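Local atomic coordinates of uncharacterized protein (PDB entry 6NEY), a protein that probably binds acetylated lysines through its N-terminal bromodomain, as bromodomains of known function do, and may thereby take part in chromatin-linked transcription. Residues Pro40-Glu45 with Tyr89-Thr94; Gln44-Thr47 with Lys52-Asp55. All coordinates share one frame; numbering follows the deposited sequence.

Interaction 1 of 2, residues Pro40-Glu45 with Tyr89-Thr94; sequences PHLEQE and YRFNGT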
ATOM      1  N   PRO A  40       8.827  18.504  -8.384  1.00 38.67           N
ATOM      2  CA  PRO A  40       8.593  19.527  -7.356  1.00 37.35           C
ATOM      3  C   PRO A  40       7.563  20.589  -7.782  1.00 33.80           C
ATOM      4  O   PRO A  40       6.876  21.149  -6.926  1.00 28.79           O
ATOM      5  CB  PRO A  40       9.966  20.187  -7.156  1.00 38.29           C
ATOM      6  CG  PRO A  40      10.978  19.204  -7.725  1.00 41.17           C
ATOM      7  CD  PRO A  40      10.243  18.400  -8.773  1.00 40.66           C
ATOM      8  N   HIS A  41       7.454  20.840  -9.092  1.00 32.85           N
ATOM      9  CA  HIS A  41       6.559  21.876  -9.680  1.00 34.21           C
ATOM     10  C   HIS A  41       5.084  21.487  -9.529  1.00 34.16           C
ATOM     11  O   HIS A  41       4.226  22.382  -9.668  1.00 33.35           O
ATOM     12  CB  HIS A  41       6.913  22.137 -11.152  1.00 35.05           C
ATOM     13  CG  HIS A  41       6.936  20.906 -11.993  1.00 35.18           C
ATOM     14  ND1 HIS A  41       8.095  20.169 -12.184  1.00 39.47           N
ATOM     15  CD2 HIS A  41       5.973  20.304 -12.724  1.00 37.22           C
ATOM     16  CE1 HIS A  41       7.836  19.155 -12.990  1.00 35.23           C
ATOM     17  NE2 HIS A  41       6.535  19.212 -13.322  1.00 35.06           N
ATOM     18  N   LEU A  42       4.772  20.214  -9.244  1.00 33.64           N
ATOM     19  CA  LEU A  42       3.363  19.748  -9.107  1.00 34.66           C
ATOM     20  C   LEU A  42       2.763  20.078  -7.727  1.00 35.03           C
ATOM     21  O   LEU A  42       1.548  19.866  -7.591  1.00 35.11           O
ATOM     22  CB  LEU A  42       3.302  18.239  -9.372  1.00 35.25           C
ATOM     23  CG  LEU A  42       3.519  17.809 -10.822  1.00 36.86           C
ATOM     24  CD1 LEU A  42       3.323  16.296 -10.963  1.00 37.95           C
ATOM     25  CD2 LEU A  42       2.588  18.555 -11.768  1.00 36.65           C
ATOM     26  N   GLU A  43       3.533  20.636  -6.777  1.00 34.50           N
ATOM     27  CA  GLU A  43       3.119  20.817  -5.352  1.00 38.56           C
ATOM     28  C   GLU A  43       1.674  21.326  -5.250  1.00 37.04           C
ATOM     29  O   GLU A  43       0.887  20.672  -4.544  1.00 37.34           O
ATOM     30  CB  GLU A  43       4.076  21.760  -4.614  1.00 45.03           C
ATOM     31  CG  GLU A  43       4.043  21.621  -3.099  1.00 49.10           C
ATOM     32  CD  GLU A  43       5.437  21.537  -2.493  1.00 53.38           C
ATOM     33  OE1 GLU A  43       6.117  20.517  -2.722  1.00 55.48           O
ATOM     34  OE2 GLU A  43       5.859  22.510  -1.835  1.00 58.44           O
ATOM     35  N   GLN A  44       1.334  22.451  -5.895  1.00 35.62           N
ATOM     36  CA  GLN A  44       0.007  23.119  -5.747  1.00 36.11           C
ATOM     37  C   GLN A  44      -1.093  22.278  -6.416  1.00 37.94           C
ATOM     38  O   GLN A  44      -2.064  21.893  -5.719  1.00 39.56           O
ATOM     39  CB  GLN A  44       0.017  24.519  -6.366  1.00 39.09           C
ATOM     40  CG  GLN A  44      -1.286  25.284  -6.168  1.00 36.50           C
ATOM     41  N   GLU A  45      -0.954  22.026  -7.717  1.00 39.79           N
ATOM     42  CA  GLU A  45      -1.954  21.294  -8.536  1.00 42.17           C
ATOM     43  C   GLU A  45      -2.180  19.907  -7.926  1.00 42.13           C
ATOM     44  O   GLU A  45      -3.363  19.499  -7.785  1.00 40.61           O
ATOM     45  CB  GLU A  45      -1.479  21.141  -9.980  1.00 41.89           C
ATOM     46  CG  GLU A  45      -2.583  20.710 -10.931  1.00 43.32           C
ATOM     47  CD  GLU A  45      -2.109  20.131 -12.256  1.00 45.18           C
ATOM     48  OE1 GLU A  45      -0.886  20.081 -12.484  1.00 46.69           O
ATOM     49  OE2 GLU A  45      -2.972  19.728 -13.061  1.00 49.85           O
ATOM     50  N   TYR A  89      -5.527   7.789 -10.477  1.00 25.08           N
ATOM     51  CA  TYR A  89      -6.698   7.933 -11.380  1.00 24.84           C
ATOM     52  C   TYR A  89      -7.140   9.395 -11.424  1.00 28.93           C
ATOM     53  O   TYR A  89      -7.402   9.913 -12.525  1.00 31.06           O
ATOM     54  CB  TYR A  89      -7.886   7.088 -10.932  1.00 25.69           C
ATOM     55  CG  TYR A  89      -7.694   5.595 -11.035  1.00 22.46           C
ATOM     56  CD1 TYR A  89      -7.007   5.011 -12.089  1.00 22.42           C
ATOM     57  CD2 TYR A  89      -8.282   4.766 -10.097  1.00 22.22           C
ATOM     58  CE1 TYR A  89      -6.859   3.633 -12.173  1.00 22.26           C
ATOM     59  CE2 TYR A  89      -8.143   3.394 -10.166  1.00 21.50           C
ATOM     60  CZ  TYR A  89      -7.426   2.826 -11.196  1.00 21.28           C
ATOM     61  OH  TYR A  89      -7.305   1.471 -11.234  1.00 23.73           O
ATOM     62  N   ARG A  90      -7.197  10.042 -10.266  1.00 30.72           N
ATOM     63  CA  ARG A  90      -7.726  11.428 -10.162  1.00 35.53           C
ATOM     64  C   ARG A  90      -6.741  12.381 -10.856  1.00 35.67           C
ATOM     65  O   ARG A  90      -7.218  13.316 -11.535  1.00 36.24           O
ATOM     66  CB  ARG A  90      -8.018  11.769  -8.697  1.00 35.70           C
ATOM     67  CG  ARG A  90      -9.386  11.287  -8.229  1.00 41.16           C
ATOM     68  N   PHE A  91      -5.433  12.121 -10.760  1.00 35.94           N
ATOM     69  CA  PHE A  91      -4.380  13.027 -11.286  1.00 35.67           C
ATOM     70  C   PHE A  91      -4.035  12.708 -12.747  1.00 35.97           C
ATOM     71  O   PHE A  91      -3.935  13.674 -13.521  1.00 32.93           O
ATOM     72  CB  PHE A  91      -3.140  13.043 -10.391  1.00 36.51           C
ATOM     73  CG  PHE A  91      -2.273  14.247 -10.666  1.00 39.13           C
ATOM     74  CD1 PHE A  91      -2.668  15.509 -10.246  1.00 37.95           C
ATOM     75  CD2 PHE A  91      -1.121  14.137 -11.427  1.00 36.14           C
ATOM     76  CE1 PHE A  91      -1.886  16.622 -10.517  1.00 37.77           C
ATOM     77  CE2 PHE A  91      -0.341  15.252 -11.700  1.00 39.86           C
ATOM     78  CZ  PHE A  91      -0.724  16.492 -11.242  1.00 36.91           C
ATOM     79  N   ASN A  92      -3.861  11.430 -13.115  1.00 32.89           N
ATOM     80  CA  ASN A  92      -3.386  10.988 -14.459  1.00 31.80           C
ATOM     81  C   ASN A  92      -4.562  10.543 -15.336  1.00 30.51           C
ATOM     82  O   ASN A  92      -4.333  10.328 -16.548  1.00 32.00           O
ATOM     83  CB  ASN A  92      -2.402   9.821 -14.377  1.00 34.41           C
ATOM     84  CG  ASN A  92      -1.183  10.136 -13.545  1.00 36.66           C
ATOM     85  OD1 ASN A  92      -0.752   9.324 -12.722  1.00 38.38           O
ATOM     86  ND2 ASN A  92      -0.625  11.313 -13.754  1.00 40.29           N
ATOM     87  N   GLY A  93      -5.750  10.399 -14.743  1.00 28.48           N
ATOM     88  CA  GLY A  93      -6.992   9.999 -15.431  1.00 30.09           C
ATOM     89  C   GLY A  93      -7.232   8.504 -15.304  1.00 29.65           C
ATOM     90  O   GLY A  93      -6.300   7.767 -14.891  1.00 23.70           O
ATOM     91  N   THR A  94      -8.424   8.058 -15.692  1.00 28.23           N
ATOM     92  CA  THR A  94      -8.856   6.637 -15.603  1.00 32.37           C
ATOM     93  C   THR A  94      -8.534   5.866 -16.890  1.00 31.07           C
ATOM     94  O   THR A  94      -8.875   4.682 -16.961  1.00 36.91           O
ATOM     95  CB  THR A  94     -10.357   6.593 -15.291  1.00 31.80           C
ATOM     96  OG1 THR A  94     -10.969   7.425 -16.279  1.00 30.19           O
ATOM     97  CG2 THR A  94     -10.692   7.094 -13.908  1.00 33.50           C
TER
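Across this contact the CA atoms of Glu45 and Phe91 make the nearest backbone pair, yet at 9.0 Å, and no hydrogen bond joins the segments, so side chains bridge the gap. Phe91, in the last turn of helix 75-92, supplies 82 of the 142 Å² buried here. Its CG stands anti to the backbone N (chi1 -162°), which swings the far end of the ring toward segment 40-45 although the bond to CB does not aim there. Leu42 meets that end with both methyls: CD1 lies 3.9 Å from Phe91 CE2, and CD2 is equally far, 3.9 Å, from Phe91 CZ. Glu45 reaches the ring carbons CE1 and CZ with an extended chain, its OE1 3.8 Å from Phe91 CZ and its CD 3.9 Å from Phe91 CE1. The carboxylate and ring planes are 60° apart, so the two groups are not stacked. Leu42 also touches Leu36 of helix 35-38. The contact thus joins the loop region between helices 12-21 and 56-64, the ZA loop of a bromodomain, to the end of helix 75-92. Its apolar part is Leu42 against Phe91. Glu45 crosses the Phe91 side chain at about a right angle and makes no hydrogen bond to segment 89-94; being exposed, its carboxylate can probably stay hydrated while its carbons pack on the ring. The chemistry implies apolar cover and fit of shape at the surface, without a directional bond.

Interaction 2 of 2, residues Gln44-Thr47 with Lys52-Asp55; sequences QEYT and KRCD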
ATOM      1  N   GLN A  44       1.334  22.451  -5.895  1.00 35.62           N
ATOM      2  CA  GLN A  44       0.007  23.119  -5.747  1.00 36.11           C
ATOM      3  C   GLN A  44      -1.093  22.278  -6.416  1.00 37.94           C
ATOM      4  O   GLN A  44      -2.064  21.893  -5.719  1.00 39.56           O
ATOM      5  CB  GLN A  44       0.017  24.519  -6.366  1.00 39.09           C
ATOM      6  CG  GLN A  44      -1.286  25.284  -6.168  1.00 36.50           C
ATOM      7  N   GLU A  45      -0.954  22.026  -7.717  1.00 39.79           N
ATOM      8  CA  GLU A  45      -1.954  21.294  -8.536  1.00 42.17           C
ATOM      9  C   GLU A  45      -2.180  19.907  -7.926  1.00 42.13           C
ATOM     10  O   GLU A  45      -3.363  19.499  -7.785  1.00 40.61           O
ATOM     11  CB  GLU A  45      -1.479  21.141  -9.980  1.00 41.89           C
ATOM     12  CG  GLU A  45      -2.583  20.710 -10.931  1.00 43.32           C
ATOM     13  CD  GLU A  45      -2.109  20.131 -12.256  1.00 45.18           C
ATOM     14  OE1 GLU A  45      -0.886  20.081 -12.484  1.00 46.69           O
ATOM     15  OE2 GLU A  45      -2.972  19.728 -13.061  1.00 49.85           O
ATOM     16  N   TYR A  46      -1.090  19.219  -7.578  1.00 43.10           N
ATOM     17  CA  TYR A  46      -1.136  17.841  -7.026  1.00 44.93           C
ATOM     18  C   TYR A  46      -1.858  17.844  -5.675  1.00 45.61           C
ATOM     19  O   TYR A  46      -2.701  16.940  -5.469  1.00 47.74           O
ATOM     20  CB  TYR A  46       0.245  17.198  -6.889  1.00 45.31           C
ATOM     21  CG  TYR A  46       0.116  15.715  -6.658  1.00 48.77           C
ATOM     22  CD1 TYR A  46      -0.464  14.911  -7.625  1.00 48.12           C
ATOM     23  CD2 TYR A  46       0.477  15.128  -5.456  1.00 50.83           C
ATOM     24  CE1 TYR A  46      -0.635  13.551  -7.431  1.00 51.75           C
ATOM     25  CE2 TYR A  46       0.316  13.766  -5.248  1.00 51.01           C
ATOM     26  CZ  TYR A  46      -0.252  12.977  -6.234  1.00 51.21           C
ATOM     27  OH  TYR A  46      -0.423  11.639  -6.040  1.00 53.62           O
ATOM     28  N   THR A  47      -1.564  18.812  -4.798  1.00 41.75           N
ATOM     29  CA  THR A  47      -2.115  18.850  -3.411  1.00 45.63           C
ATOM     30  C   THR A  47      -3.551  19.381  -3.467  1.00 46.30           C
ATOM     31  O   THR A  47      -4.333  19.046  -2.557  1.00 48.95           O
ATOM     32  CB  THR A  47      -1.204  19.613  -2.437  1.00 45.72           C
ATOM     33  OG1 THR A  47      -1.096  20.963  -2.884  1.00 41.82           O
ATOM     34  CG2 THR A  47       0.172  18.990  -2.309  1.00 47.49           C
ATOM     35  N   LYS A  52      -4.902  14.362   0.157  1.00 36.44           N
ATOM     36  CA  LYS A  52      -4.398  13.257   1.009  1.00 38.27           C
ATOM     37  C   LYS A  52      -3.546  12.364   0.100  1.00 39.78           C
ATOM     38  O   LYS A  52      -4.046  11.971  -0.972  1.00 40.98           O
ATOM     39  CB  LYS A  52      -5.585  12.537   1.660  1.00 37.45           C
ATOM     40  CG  LYS A  52      -5.267  11.700   2.893  1.00 40.27           C
ATOM     41  N   ARG A  53      -2.288  12.125   0.463  1.00 42.14           N
ATOM     42  CA  ARG A  53      -1.318  11.398  -0.399  1.00 41.38           C
ATOM     43  C   ARG A  53      -0.729  10.213   0.371  1.00 38.06           C
ATOM     44  O   ARG A  53      -0.629  10.266   1.608  1.00 31.62           O
ATOM     45  CB  ARG A  53      -0.194  12.326  -0.872  1.00 42.93           C
ATOM     46  CG  ARG A  53      -0.653  13.410  -1.838  1.00 46.71           C
ATOM     47  CD  ARG A  53       0.372  14.518  -2.021  1.00 48.04           C
ATOM     48  NE  ARG A  53       0.705  15.183  -0.764  1.00 50.15           N
ATOM     49  CZ  ARG A  53      -0.080  16.046  -0.118  1.00 48.60           C
ATOM     50  NH1 ARG A  53      -1.273  16.366  -0.596  1.00 44.80           N
ATOM     51  NH2 ARG A  53       0.337  16.578   1.020  1.00 48.10           N
ATOM     52  N   CYS A  54      -0.350   9.176  -0.366  1.00 33.75           N
ATOM     53  CA  CYS A  54       0.443   8.042   0.151  1.00 31.86           C
ATOM     54  C   CYS A  54       1.257   7.479  -1.020  1.00 26.83           C
ATOM     55  O   CYS A  54       0.895   7.723  -2.205  1.00 25.99           O
ATOM     56  CB  CYS A  54      -0.446   6.999   0.827  1.00 34.11           C
ATOM     57  SG  CYS A  54       0.456   5.947   2.002  1.00 39.78           S
ATOM     58  N   ASP A  55       2.353   6.813  -0.704  1.00 24.72           N
ATOM     59  CA  ASP A  55       3.141   6.036  -1.694  1.00 25.68           C
ATOM     60  C   ASP A  55       3.749   4.849  -0.943  1.00 23.54           C
ATOM     61  O   ASP A  55       3.556   4.780   0.277  1.00 23.09           O
ATOM     62  CB  ASP A  55       4.150   6.947  -2.402  1.00 25.75           C
ATOM     63  CG  ASP A  55       5.152   7.617  -1.476  1.00 33.98           C
ATOM     64  OD1 ASP A  55       5.851   6.895  -0.746  1.00 32.39           O
ATOM     65  OD2 ASP A  55       5.242   8.863  -1.514  1.00 38.63           O
TER
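The Tyr46 ring and the Arg53 guanidinium do not stack: their planes are 64° apart, and each flat group is met by aliphatic carbon. At the ring's edge, near its plane, lies Arg53 CD, 3.3 Å from Tyr46 CE2 and 3.5 Å from Tyr46 CD2, a snug approach for two carbons. Arg53 CG follows at 3.6 Å from Tyr46 CE2, so the methylene chain, rather than the charged end, borders the phenol. On one face of the guanidinium sits the Thr47 methyl, CG2, 3.4 Å above the plane and displaced toward the rim; it is 3.5 Å from Arg53 NH1 and 3.7 Å from Arg53 CZ. The bend about CG-CD (chi3 -59°) turns NE and the guanidinium off the line of the methylenes, letting the same side chain pass along Tyr46 and then lay its end against Thr47.

Polar ends are served from the neighbouring backbone. Arg53 NH1 hydrogen-bonds to Cys50 O, in the short connection between the segments, and Thr47 OG1 hydrogen-bonds to Glu43 O one helical turn back. With its hydroxyl turned to its own helix (chi1 62°), Thr47 offers its methyl to the arginine. Tyr46 is buried and also touches Asn87 of helix 75-92, whose ND2 bonds to Lys52 O, while Asp55 N-caps helix 56-64 through Thr58 N.

Arg53 packs the chain leading to helix 56-64 against helix 43-49, within the ZA loop of the bromodomain. No hydrogen bond crosses between the two segments; the chemistry implies that they meet by van der Waals packing alone, and the NH1 bond to Cys50 O probably helps to orient the guanidinium over the Thr47 methyl.

How the interactions relate
Both interactions draw on helix 43-49 and share Gln44 and Glu45, with centres about 7 Å apart. They meet directly where Phe91 CD1 of interaction 1 comes within 3.5 Å of Tyr46 CD1 of interaction 2, in an edge-to-face pairing of rings. Tyr46 therefore lies between Phe91 and Arg53, linking the end of helix 75-92 to the loop before helix 56-64. Interaction 1, centred about 19 Å from the chain centre, is a surface contact; interaction 2, centred about 15 Å from it, is partly buried. In bromodomains the ZA loop and the loop following helix 75-92 border the acetyl-lysine pocket: interaction 1 joins the ZA loop to the last turn of helix 75-92, and interaction 2 lies within the ZA loop.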